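Local coordinates for Thiol:disulfide interchange protein (Proteus mirabilis, PDB 4OD7) that probably acts as a thiol:disulfide oxidoreductase of the periplasm, a thioredoxin-fold enzyme that introduces disulfide bonds into folding substrate proteins, at residues Q23-S29 against V151-D157; F30-Y36 against L93-Q98; T47-P53 against Y179-N184; A59-V63 against T74-A78. The protein carries 1 engineered substitution. All coordinates share one frame; numbering follows the deposited sequence.

Contact 1. Residues Q23-S29 against V151-D157; sequences QVVEFFS and VPAMVID
Phe27 O is gripped by two groups of the facing strand. Ala153 N donates to Phe27 O at 3.0 Å, lying in the carbonyl plane, and Pro152 CA makes a further CA-H...O contact with Phe27 O at 3.4 Å. Val25 and Val155 form a hydrogen-bonded pair, with Val25 N reaching Val155 O at 3.1 Å and the return bond from Val155 N to Val25 O at 3.0 Å. With strand directions at 164°, this is a regular antiparallel ladder, and Asp157 N extends it to Gln23 O. Side chains alternate between the two faces. On one, Val24 CG1 packs on Met154 CG at 3.6 Å, while Met154 bends at chi3 (-70°) and lays its CE against Glu26 CG at 3.8 Å. On the other, Phe27 CB meets Ala153 CB at 4.2 Å, and Phe27 CE2 lies near Val155 CG2. The cis peptide bond before Pro152 is the cis-proline of the thioredoxin fold; the neighbouring Val151 makes backbone hydrogen bonds to the bound peptide. Strand 58-62 flanks 24-28 on its other side, helix 172-187 packs on Met154 and Ile156, and the start of helix 33-41 touches Val151 and Pro152.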
# COMPACT_ATOMS: atom_id res chain seq x y z
N GLN A 23 -0.19 -1.94 -13.44
CA GLN A 23 -1.59 -2.41 -13.66
C GLN A 23 -2.41 -2.30 -12.33
O GLN A 23 -3.63 -2.05 -12.34
CB GLN A 23 -1.61 -3.84 -14.18
CG GLN A 23 -1.44 -3.99 -15.66
CD GLN A 23 -1.18 -5.43 -16.03
OE1 GLN A 23 -0.06 -5.93 -15.87
NE2 GLN A 23 -2.21 -6.13 -16.49
N VAL A 24 -1.73 -2.55 -11.22
CA VAL A 24 -2.31 -2.33 -9.88
C VAL A 24 -1.40 -1.43 -9.00
O VAL A 24 -0.24 -1.75 -8.77
CB VAL A 24 -2.58 -3.66 -9.14
CG1 VAL A 24 -3.25 -3.38 -7.81
CG2 VAL A 24 -3.48 -4.58 -9.96
N VAL A 25 -1.93 -0.31 -8.50
CA VAL A 25 -1.21 0.54 -7.55
C VAL A 25 -1.98 0.64 -6.22
O VAL A 25 -3.09 1.14 -6.17
CB VAL A 25 -0.98 1.96 -8.06
CG1 VAL A 25 -0.09 2.72 -7.07
CG2 VAL A 25 -0.35 1.95 -9.47
N GLU A 26 -1.33 0.16 -5.16
CA GLU A 26 -1.79 0.17 -3.78
C GLU A 26 -1.23 1.42 -3.05
O GLU A 26 -0.07 1.76 -3.21
CB GLU A 26 -1.31 -1.11 -3.12
CG GLU A 26 -1.87 -2.40 -3.69
CD GLU A 26 -1.29 -3.70 -3.04
OE1 GLU A 26 -0.72 -3.66 -1.96
OE2 GLU A 26 -1.29 -4.77 -3.68
N PHE A 27 -2.07 2.10 -2.27
CA PHE A 27 -1.68 3.24 -1.45
C PHE A 27 -2.01 2.96 0.02
O PHE A 27 -3.15 2.61 0.36
CB PHE A 27 -2.41 4.48 -1.93
CG PHE A 27 -2.06 4.89 -3.32
CD1 PHE A 27 -1.03 5.77 -3.57
CD2 PHE A 27 -2.79 4.42 -4.39
CE1 PHE A 27 -0.74 6.14 -4.89
CE2 PHE A 27 -2.49 4.80 -5.69
CZ PHE A 27 -1.48 5.65 -5.93
N PHE A 28 -1.05 3.17 0.91
CA PHE A 28 -1.24 2.86 2.33
C PHE A 28 -0.40 3.77 3.18
O PHE A 28 0.45 4.49 2.69
CB PHE A 28 -0.90 1.38 2.59
CG PHE A 28 0.58 1.09 2.77
CD1 PHE A 28 1.12 0.84 4.03
CD2 PHE A 28 1.44 1.06 1.67
CE1 PHE A 28 2.47 0.56 4.17
CE2 PHE A 28 2.77 0.79 1.83
CZ PHE A 28 3.28 0.53 3.09
N SER A 29 -0.64 3.70 4.48
CA SER A 29 0.18 4.34 5.48
C SER A 29 0.37 3.39 6.67
O SER A 29 -0.57 2.71 7.11
CB SER A 29 -0.45 5.65 5.96
OG SER A 29 0.29 6.23 7.02
N VAL A 151 -6.47 6.40 2.65
CA VAL A 151 -5.91 5.08 2.52
C VAL A 151 -6.61 4.13 3.47
O VAL A 151 -7.05 4.52 4.55
CB VAL A 151 -4.39 5.03 2.84
CG1 VAL A 151 -3.57 5.65 1.71
CG2 VAL A 151 -4.08 5.67 4.20
N PRO A 152 -6.64 2.85 3.13
CA PRO A 152 -6.08 2.13 1.97
C PRO A 152 -6.76 2.50 0.65
O PRO A 152 -7.93 2.82 0.65
CB PRO A 152 -6.34 0.67 2.37
CG PRO A 152 -7.45 0.67 3.28
CD PRO A 152 -7.34 1.93 4.06
N ALA A 153 -6.04 2.49 -0.46
CA ALA A 153 -6.66 2.79 -1.75
C ALA A 153 -5.97 1.98 -2.83
O ALA A 153 -4.81 1.72 -2.71
CB ALA A 153 -6.56 4.26 -2.04
N MET A 154 -6.68 1.58 -3.89
CA MET A 154 -6.08 0.79 -4.98
C MET A 154 -6.66 1.30 -6.31
O MET A 154 -7.86 1.59 -6.41
CB MET A 154 -6.37 -0.72 -4.79
CG MET A 154 -5.62 -1.69 -5.66
SD MET A 154 -6.10 -3.41 -5.42
CE MET A 154 -5.46 -3.75 -3.80
N VAL A 155 -5.81 1.54 -7.29
CA VAL A 155 -6.25 2.03 -8.59
C VAL A 155 -5.80 1.06 -9.66
O VAL A 155 -4.68 0.55 -9.59
CB VAL A 155 -5.75 3.42 -8.85
CG1 VAL A 155 -6.25 3.90 -10.21
CG2 VAL A 155 -6.24 4.32 -7.72
N ILE A 156 -6.67 0.76 -10.62
CA ILE A 156 -6.34 -0.26 -11.62
C ILE A 156 -6.23 0.33 -13.02
O ILE A 156 -7.07 1.12 -13.41
CB ILE A 156 -7.37 -1.36 -11.57
CG1 ILE A 156 -7.28 -2.03 -10.19
CG2 ILE A 156 -7.13 -2.37 -12.67
CD1 ILE A 156 -8.41 -2.92 -9.87
N ASP A 157 -5.17 -0.04 -13.74
CA ASP A 157 -4.89 0.45 -15.09
C ASP A 157 -4.83 1.97 -15.19
O ASP A 157 -4.97 2.55 -16.29
CB ASP A 157 -5.92 -0.11 -16.07
CG ASP A 157 -5.79 -1.60 -16.24
OD1 ASP A 157 -4.64 -2.11 -16.15
OD2 ASP A 157 -6.82 -2.28 -16.44

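Contact 2. Residues F30-Y36 against L93-Q98. Engineered in segment 30-36: Ser32 (natural residue Cys).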
# COMPACT_ATOMS: atom_id res chain seq x y z
N PHE A 30 1.59 3.35 7.20
CA PHE A 30 1.86 2.59 8.40
C PHE A 30 1.14 3.18 9.59
O PHE A 30 0.94 2.51 10.58
CB PHE A 30 3.32 2.54 8.69
CG PHE A 30 4.06 1.57 7.83
CD1 PHE A 30 3.83 0.20 7.97
CD2 PHE A 30 5.00 2.02 6.90
CE1 PHE A 30 4.53 -0.74 7.21
CE2 PHE A 30 5.70 1.09 6.12
CZ PHE A 30 5.44 -0.29 6.27
N TYR A 31 0.70 4.43 9.45
CA TYR A 31 -0.06 5.11 10.50
C TYR A 31 -1.55 4.83 10.55
O TYR A 31 -2.18 5.03 11.55
CB TYR A 31 0.12 6.60 10.36
CG TYR A 31 1.44 7.13 10.86
CD1 TYR A 31 1.62 7.40 12.20
CD2 TYR A 31 2.51 7.37 10.00
CE1 TYR A 31 2.79 7.92 12.68
CE2 TYR A 31 3.70 7.89 10.48
CZ TYR A 31 3.82 8.16 11.82
OH TYR A 31 4.96 8.68 12.36
N SER A 32 -2.07 4.29 9.46
CA SER A 32 -3.48 4.11 9.24
C SER A 32 -4.03 2.81 9.87
O SER A 32 -3.60 1.70 9.53
CB SER A 32 -3.70 4.14 7.72
OG SER A 32 -4.90 3.52 7.35
N PRO A 33 -4.97 2.93 10.83
CA PRO A 33 -5.53 1.70 11.36
C PRO A 33 -6.26 0.91 10.30
O PRO A 33 -6.19 -0.29 10.30
CB PRO A 33 -6.47 2.18 12.47
CG PRO A 33 -5.98 3.49 12.84
CD PRO A 33 -5.43 4.10 11.59
N HIS A 34 -6.92 1.56 9.38
CA HIS A 34 -7.57 0.84 8.30
C HIS A 34 -6.55 0.10 7.40
O HIS A 34 -6.82 -0.96 6.91
CB HIS A 34 -8.40 1.81 7.46
CG HIS A 34 -9.70 2.21 8.10
ND1 HIS A 34 -9.82 3.37 8.82
CD2 HIS A 34 -10.91 1.63 8.13
CE1 HIS A 34 -11.06 3.49 9.26
NE2 HIS A 34 -11.74 2.44 8.87
N CYS A 35 -5.38 0.65 7.15
CA CYS A 35 -4.41 -0.08 6.36
C CYS A 35 -3.92 -1.33 7.07
O CYS A 35 -3.81 -2.38 6.46
CB CYS A 35 -3.25 0.84 6.09
SG CYS A 35 -3.63 2.00 4.87
N TYR A 36 -3.73 -1.23 8.37
CA TYR A 36 -3.32 -2.39 9.14
C TYR A 36 -4.38 -3.45 9.09
O TYR A 36 -4.16 -4.62 8.79
CB TYR A 36 -3.05 -2.00 10.59
CG TYR A 36 -2.59 -3.16 11.43
CD1 TYR A 36 -1.36 -3.77 11.22
CD2 TYR A 36 -3.41 -3.69 12.40
CE1 TYR A 36 -0.97 -4.84 11.96
CE2 TYR A 36 -3.02 -4.74 13.16
CZ TYR A 36 -1.81 -5.31 12.94
OH TYR A 36 -1.46 -6.39 13.71
N LEU A 93 6.87 -2.46 11.33
CA LEU A 93 6.68 -1.05 11.16
C LEU A 93 5.26 -0.70 11.56
O LEU A 93 5.04 0.28 12.23
CB LEU A 93 6.94 -0.66 9.73
CG LEU A 93 8.42 -0.71 9.28
CD1 LEU A 93 8.44 -0.51 7.83
CD2 LEU A 93 9.32 0.29 9.96
N PHE A 94 4.30 -1.50 11.15
CA PHE A 94 2.93 -1.30 11.63
C PHE A 94 2.89 -1.40 13.16
O PHE A 94 2.35 -0.54 13.82
CB PHE A 94 1.96 -2.33 11.05
CG PHE A 94 1.38 -1.96 9.72
CD1 PHE A 94 0.57 -0.86 9.58
CD2 PHE A 94 1.63 -2.74 8.61
CE1 PHE A 94 0.02 -0.54 8.34
CE2 PHE A 94 1.09 -2.43 7.37
CZ PHE A 94 0.28 -1.33 7.24
N LYS A 95 3.51 -2.43 13.70
CA LYS A 95 3.52 -2.64 15.13
C LYS A 95 4.16 -1.48 15.87
O LYS A 95 3.61 -0.98 16.85
CB LYS A 95 4.22 -3.96 15.45
CG LYS A 95 4.41 -4.18 16.91
CD LYS A 95 5.22 -5.40 17.23
CE LYS A 95 5.58 -5.32 18.71
NZ LYS A 95 4.39 -5.19 19.58
N GLY A 96 5.31 -1.03 15.40
CA GLY A 96 6.02 0.01 16.09
C GLY A 96 5.30 1.32 16.03
O GLY A 96 5.38 2.11 16.92
N ILE A 97 4.54 1.55 14.98
CA ILE A 97 3.74 2.76 14.92
C ILE A 97 2.47 2.60 15.77
O ILE A 97 2.18 3.41 16.61
CB ILE A 97 3.32 3.12 13.48
CG1 ILE A 97 4.53 3.40 12.60
CG2 ILE A 97 2.34 4.31 13.50
CD1 ILE A 97 5.26 4.67 12.93
N GLN A 98 1.73 1.54 15.54
CA GLN A 98 0.39 1.47 16.06
C GLN A 98 0.16 0.69 17.32
O GLN A 98 -0.79 0.95 18.03
CB GLN A 98 -0.51 0.91 14.98
CG GLN A 98 -0.54 1.85 13.87
CD GLN A 98 -1.63 1.60 12.95
OE1 GLN A 98 -2.76 1.37 13.39
NE2 GLN A 98 -1.32 1.60 11.65
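The active-site segment of the thioredoxin fold, with Ser32 (engineered; Cys in the natural sequence) and Cys35 at the start of a helix, is fastened here to helix 86-99 through Gln98, Phe94 and Ile97. Gln98 NE2 donates twice, to Phe30 O at 2.7 Å and to Ser32 O at 3.1 Å, both acceptors lying close to its amide plane. This pair of bonds fixes the rotation of the amide. Gln98 NE2 approaches Ser32 O from above the carbonyl plane, on the face opposite to the one used by Tyr36 N. Ser32 is the N-cap residue, its OG accepting from Cys35 N at 2.9 Å and also bonding an acidic side chain of the bound peptide. Phe30 turns its edge to the face of Phe94, with centroids 4.8 Å apart and planes at 66°; its CD1 stands over the ring centre. Tyr36 CA makes a CH-pi contact over the opposite face of Phe94, offset toward the rim. Leu93 CB in turn lies over a face of Phe30, 3.7 Å from the centroid. Ile97 lies against one face of Tyr31 with both methyls: CG2, anti to the backbone N, touches Tyr31 CD1 at 3.4 Å, and Ile97 CD1 sits over the ring. Met73 of helix 70-83 packs against Phe30, Tyr31, Leu93 and Ile97, while Phe28 of strand 24-28 touches Cys35 and Phe94.

Contact 3. Residues T47-P53 against Y179-N184; sequences TVEKNVP and YSDVVN
Val48, Ser180 and Asn184 contribute the largest areas to this meeting of helices 44-51 and 172-187. Val48 leans on the other helix with one branch: CG2, anti to its carbonyl carbon, lies 3.7 Å from Tyr179 CD1 and also touches Ser180 CA. Val48 CG1 is a looser neighbour of Val183 CG1, at 4.4 Å. Ser180 extends OG anti to the backbone N (chi1 166°), where it accepts from Asn51 ND2 at 3.0 Å, close to the plane of that amide. A water joins the polar atoms, hydrogen-bonding with Val48 O at 2.8 Å and with Ser180 OG and Asn184 OD1. Asn184 ND2 donates to Asn51 O at 3.1 Å, bent to 137° at the hydrogen and coming from above the carbonyl plane, while Val52 CG1 packs beside Asn184 OD1 at 3.5 Å. The ND2 bond and the water together hold the two ends of the Asn184 amide. The short helical segments run at 45° with axes 8.9 Å apart, close helix-helix packing that, in this thioredoxin-fold protein, joins the helix after the active-site helix to the C-terminal helix.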
# COMPACT_ATOMS: atom_id res chain seq x y z
N THR A 47 -4.22 -11.39 -0.73
CA THR A 47 -5.10 -12.28 -1.46
C THR A 47 -5.15 -11.87 -2.92
O THR A 47 -5.08 -12.70 -3.82
CB THR A 47 -6.54 -12.25 -0.89
OG1 THR A 47 -6.53 -12.79 0.43
CG2 THR A 47 -7.52 -13.09 -1.74
N VAL A 48 -5.21 -10.56 -3.13
CA VAL A 48 -5.27 -9.96 -4.44
C VAL A 48 -4.00 -10.23 -5.24
O VAL A 48 -4.06 -10.61 -6.42
CB VAL A 48 -5.50 -8.44 -4.32
CG1 VAL A 48 -5.20 -7.71 -5.61
CG2 VAL A 48 -6.93 -8.15 -3.86
N GLU A 49 -2.85 -10.04 -4.60
CA GLU A 49 -1.58 -10.25 -5.24
C GLU A 49 -1.43 -11.71 -5.65
O GLU A 49 -0.90 -12.01 -6.72
CB GLU A 49 -0.44 -9.83 -4.28
CG GLU A 49 -0.29 -8.33 -4.08
CD GLU A 49 0.31 -7.92 -2.73
OE1 GLU A 49 0.86 -8.79 -2.02
OE2 GLU A 49 0.23 -6.72 -2.39
N LYS A 50 -1.97 -12.62 -4.85
CA LYS A 50 -1.90 -14.06 -5.13
C LYS A 50 -2.80 -14.53 -6.29
O LYS A 50 -2.62 -15.64 -6.81
CB LYS A 50 -2.28 -14.85 -3.88
CG LYS A 50 -1.17 -14.96 -2.85
CD LYS A 50 -1.59 -15.80 -1.65
CE LYS A 50 -0.43 -16.65 -1.13
NZ LYS A 50 -0.79 -17.37 0.11
N ASN A 51 -3.81 -13.73 -6.64
CA ASN A 51 -4.86 -14.18 -7.54
C ASN A 51 -4.88 -13.49 -8.90
O ASN A 51 -5.60 -13.87 -9.77
CB ASN A 51 -6.21 -14.00 -6.85
CG ASN A 51 -6.46 -15.05 -5.78
OD1 ASN A 51 -5.95 -16.17 -5.85
ND2 ASN A 51 -7.26 -14.71 -4.79
N VAL A 52 -4.08 -12.45 -9.07
CA VAL A 52 -4.01 -11.75 -10.35
C VAL A 52 -3.32 -12.62 -11.41
O VAL A 52 -2.67 -13.61 -11.07
CB VAL A 52 -3.28 -10.38 -10.22
CG1 VAL A 52 -4.16 -9.40 -9.49
CG2 VAL A 52 -1.93 -10.53 -9.54
N PRO A 53 -3.53 -12.31 -12.70
CA PRO A 53 -2.82 -13.02 -13.76
C PRO A 53 -1.30 -12.95 -13.59
O PRO A 53 -0.80 -11.95 -13.08
CB PRO A 53 -3.24 -12.27 -15.01
CG PRO A 53 -4.45 -11.62 -14.68
CD PRO A 53 -4.37 -11.25 -13.26
N TYR A 179 -12.94 -9.19 -2.98
CA TYR A 179 -12.14 -8.05 -3.43
C TYR A 179 -11.28 -8.48 -4.59
O TYR A 179 -11.22 -7.81 -5.63
CB TYR A 179 -11.25 -7.49 -2.33
CG TYR A 179 -10.77 -6.06 -2.59
CD1 TYR A 179 -9.68 -5.79 -3.41
CD2 TYR A 179 -11.41 -4.98 -1.98
CE1 TYR A 179 -9.26 -4.49 -3.65
CE2 TYR A 179 -11.00 -3.69 -2.21
CZ TYR A 179 -9.92 -3.44 -3.04
OH TYR A 179 -9.53 -2.13 -3.25
N SER A 180 -10.61 -9.62 -4.39
CA SER A 180 -9.74 -10.22 -5.40
C SER A 180 -10.52 -10.58 -6.66
O SER A 180 -9.99 -10.53 -7.75
CB SER A 180 -9.09 -11.48 -4.85
OG SER A 180 -8.52 -12.21 -5.90
N ASP A 181 -11.78 -10.97 -6.48
CA ASP A 181 -12.68 -11.28 -7.58
C ASP A 181 -12.92 -10.04 -8.45
O ASP A 181 -12.81 -10.10 -9.67
CB ASP A 181 -13.98 -11.80 -7.00
CG ASP A 181 -14.72 -12.74 -7.92
OD1 ASP A 181 -14.12 -13.30 -8.87
OD2 ASP A 181 -15.93 -12.93 -7.64
N VAL A 182 -13.28 -8.91 -7.83
CA VAL A 182 -13.54 -7.64 -8.56
C VAL A 182 -12.32 -7.11 -9.33
O VAL A 182 -12.47 -6.59 -10.43
CB VAL A 182 -14.06 -6.55 -7.60
CG1 VAL A 182 -14.26 -5.23 -8.30
CG2 VAL A 182 -15.37 -7.00 -7.01
N VAL A 183 -11.13 -7.18 -8.73
CA VAL A 183 -9.90 -6.67 -9.35
C VAL A 183 -9.60 -7.36 -10.66
O VAL A 183 -9.32 -6.70 -11.66
CB VAL A 183 -8.71 -6.83 -8.43
CG1 VAL A 183 -7.40 -6.49 -9.16
CG2 VAL A 183 -8.90 -5.94 -7.23
N ASN A 184 -9.67 -8.69 -10.64
CA ASN A 184 -9.36 -9.51 -11.81
C ASN A 184 -10.35 -9.23 -12.94
O ASN A 184 -10.01 -9.35 -14.13
CB ASN A 184 -9.43 -10.99 -11.44
CG ASN A 184 -8.29 -11.46 -10.59
OD1 ASN A 184 -7.33 -10.73 -10.35
ND2 ASN A 184 -8.39 -12.67 -10.10
O HOH W 1 -6.68 -10.69 -7.40

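Contact 4. Residues A59-V63 against T74-A78. With SCN (thiocyanate ion), chain G.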
# COMPACT_ATOMS: atom_id res chain seq x y z
N ALA A 59 2.37 -2.48 -7.82
CA ALA A 59 3.08 -1.48 -7.04
C ALA A 59 2.33 -1.27 -5.71
O ALA A 59 1.10 -1.42 -5.65
CB ALA A 59 3.19 -0.17 -7.80
N ARG A 60 3.07 -0.90 -4.67
CA ARG A 60 2.54 -0.56 -3.34
C ARG A 60 3.29 0.63 -2.87
O ARG A 60 4.48 0.52 -2.65
CB ARG A 60 2.70 -1.72 -2.38
CG ARG A 60 2.15 -1.52 -1.00
CD ARG A 60 2.20 -2.82 -0.24
NE ARG A 60 1.90 -2.68 1.19
CZ ARG A 60 0.69 -2.56 1.70
NH1 ARG A 60 -0.36 -2.53 0.92
NH2 ARG A 60 0.50 -2.43 2.99
N TYR A 61 2.61 1.77 -2.73
CA TYR A 61 3.21 3.05 -2.38
C TYR A 61 2.74 3.53 -1.02
O TYR A 61 1.58 3.38 -0.66
CB TYR A 61 2.86 4.09 -3.43
CG TYR A 61 3.40 3.79 -4.83
CD1 TYR A 61 4.55 3.04 -5.02
CD2 TYR A 61 2.72 4.27 -5.96
CE1 TYR A 61 5.02 2.78 -6.33
CE2 TYR A 61 3.17 4.02 -7.23
CZ TYR A 61 4.29 3.27 -7.42
OH TYR A 61 4.68 3.06 -8.72
N HIS A 62 3.66 4.14 -0.27
CA HIS A 62 3.37 4.73 1.03
C HIS A 62 3.06 6.23 0.87
O HIS A 62 3.59 6.93 -0.04
CB HIS A 62 4.53 4.52 1.99
CG HIS A 62 4.22 4.90 3.40
ND1 HIS A 62 4.32 6.19 3.88
CD2 HIS A 62 3.82 4.14 4.45
CE1 HIS A 62 3.99 6.21 5.16
NE2 HIS A 62 3.68 4.99 5.53
N VAL A 63 2.13 6.70 1.70
CA VAL A 63 1.72 8.09 1.64
C VAL A 63 2.37 8.93 2.76
O VAL A 63 2.60 8.46 3.85
CB VAL A 63 0.17 8.20 1.72
CG1 VAL A 63 -0.52 7.37 0.61
CG2 VAL A 63 -0.33 7.84 3.10
N THR A 74 7.58 6.96 4.45
CA THR A 74 7.60 6.72 3.02
C THR A 74 8.98 6.34 2.52
O THR A 74 9.10 5.45 1.71
CB THR A 74 7.12 7.95 2.26
OG1 THR A 74 5.75 8.17 2.57
CG2 THR A 74 7.28 7.82 0.76
N ARG A 75 10.02 6.98 3.05
CA ARG A 75 11.41 6.61 2.73
C ARG A 75 11.75 5.21 3.28
O ARG A 75 12.36 4.44 2.59
CB ARG A 75 12.38 7.65 3.27
CG ARG A 75 13.86 7.35 2.90
CD ARG A 75 14.70 8.61 3.17
NE ARG A 75 14.41 9.70 2.22
CZ ARG A 75 14.95 9.83 1.03
NH1 ARG A 75 15.86 8.97 0.58
NH2 ARG A 75 14.58 10.84 0.27
N ALA A 76 11.29 4.89 4.49
CA ALA A 76 11.43 3.55 5.08
C ALA A 76 10.85 2.50 4.14
O ALA A 76 11.43 1.45 3.95
CB ALA A 76 10.71 3.49 6.42
N TRP A 77 9.69 2.79 3.59
CA TRP A 77 9.07 1.81 2.73
C TRP A 77 9.90 1.66 1.45
O TRP A 77 10.05 0.56 0.94
CB TRP A 77 7.64 2.21 2.40
CG TRP A 77 6.92 1.17 1.54
CD1 TRP A 77 6.37 1.37 0.33
CD2 TRP A 77 6.69 -0.21 1.86
NE1 TRP A 77 5.81 0.23 -0.13
CE2 TRP A 77 5.98 -0.76 0.79
CE3 TRP A 77 7.00 -1.02 2.95
CZ2 TRP A 77 5.58 -2.10 0.78
CZ3 TRP A 77 6.58 -2.35 2.94
CH2 TRP A 77 5.90 -2.88 1.86
N ALA A 78 10.42 2.77 0.92
CA ALA A 78 11.36 2.72 -0.21
C ALA A 78 12.60 1.85 0.12
O ALA A 78 13.12 1.20 -0.74
CB ALA A 78 11.77 4.11 -0.63
S SCN G . -4.49 -0.69 -1.16
C SCN G . -3.86 -1.49 0.25
N SCN G . -3.50 -1.96 1.28
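Trp77 reaches from helix 70-83 across to the edge strand 58-62. Its CB lies 3.9 Å from His62 CB, and CG, anti to the backbone N (chi1 -177°), carries the indole on along the strand. Trp77 CD1 passes 3.6 Å from Arg60 O, and its NE1 donates to that oxygen at 2.9 Å, with 162° at the hydrogen. The acceptor lies in the indole plane, whereas the donor stands well above the plane of the carbonyl. At the far side of the ring, Trp77 CZ2 touches Arg60 CD at 3.6 Å, and CH2 approaches Arg60 NE. Ring and guanidinium planes are turned 81° apart, with CZ2 at the edge of the guanidinium, so the two do not stack. The extended Arg60 chain carries NH1 onward to a salt bridge with Glu26 and a hydrogen bond to the nitrogen of a thiocyanate ion, 3.2 Å away and in the guanidinium plane; the ion probably came from the crystallisation liquor. At the other end, His62 ND1 donates to Thr74 OG1 at 2.8 Å. Thr74 OG1 has two further hydrogen-bond partners, Asp64 OD1 and Gly70 O, that share its one proton; His62 NE2 pairs with Phe30 N. A donating ND1 and an NE2 facing a backbone N-H are consistent with a neutral imidazole protonated on ND1, leaving NE2 to accept from Phe30, the first residue of segment 30-36.

Overall arrangement
From the N terminus, strand 24-28 comes first, and contact 1 closes a long loop within the central sheet, bringing 24-28 against 153-156. The active-site segment 30-36 follows directly, and contact 2 ties it to helix 86-99. Next, 47-53 reaches forward to the C-terminal helix in contact 3. Contact 4 is the most local closure, spanning strand 58-62 and helix 70-83. It lies within the loops of contacts 1, 2 and 3; contact 2 lies within that of contact 1, while contact 3 crosses both 1 and 2. Contacts 1 and 4 share the sheet through neighbouring strands, and contacts 2 and 4 touch where the active-site segment meets the end of strand 58-62.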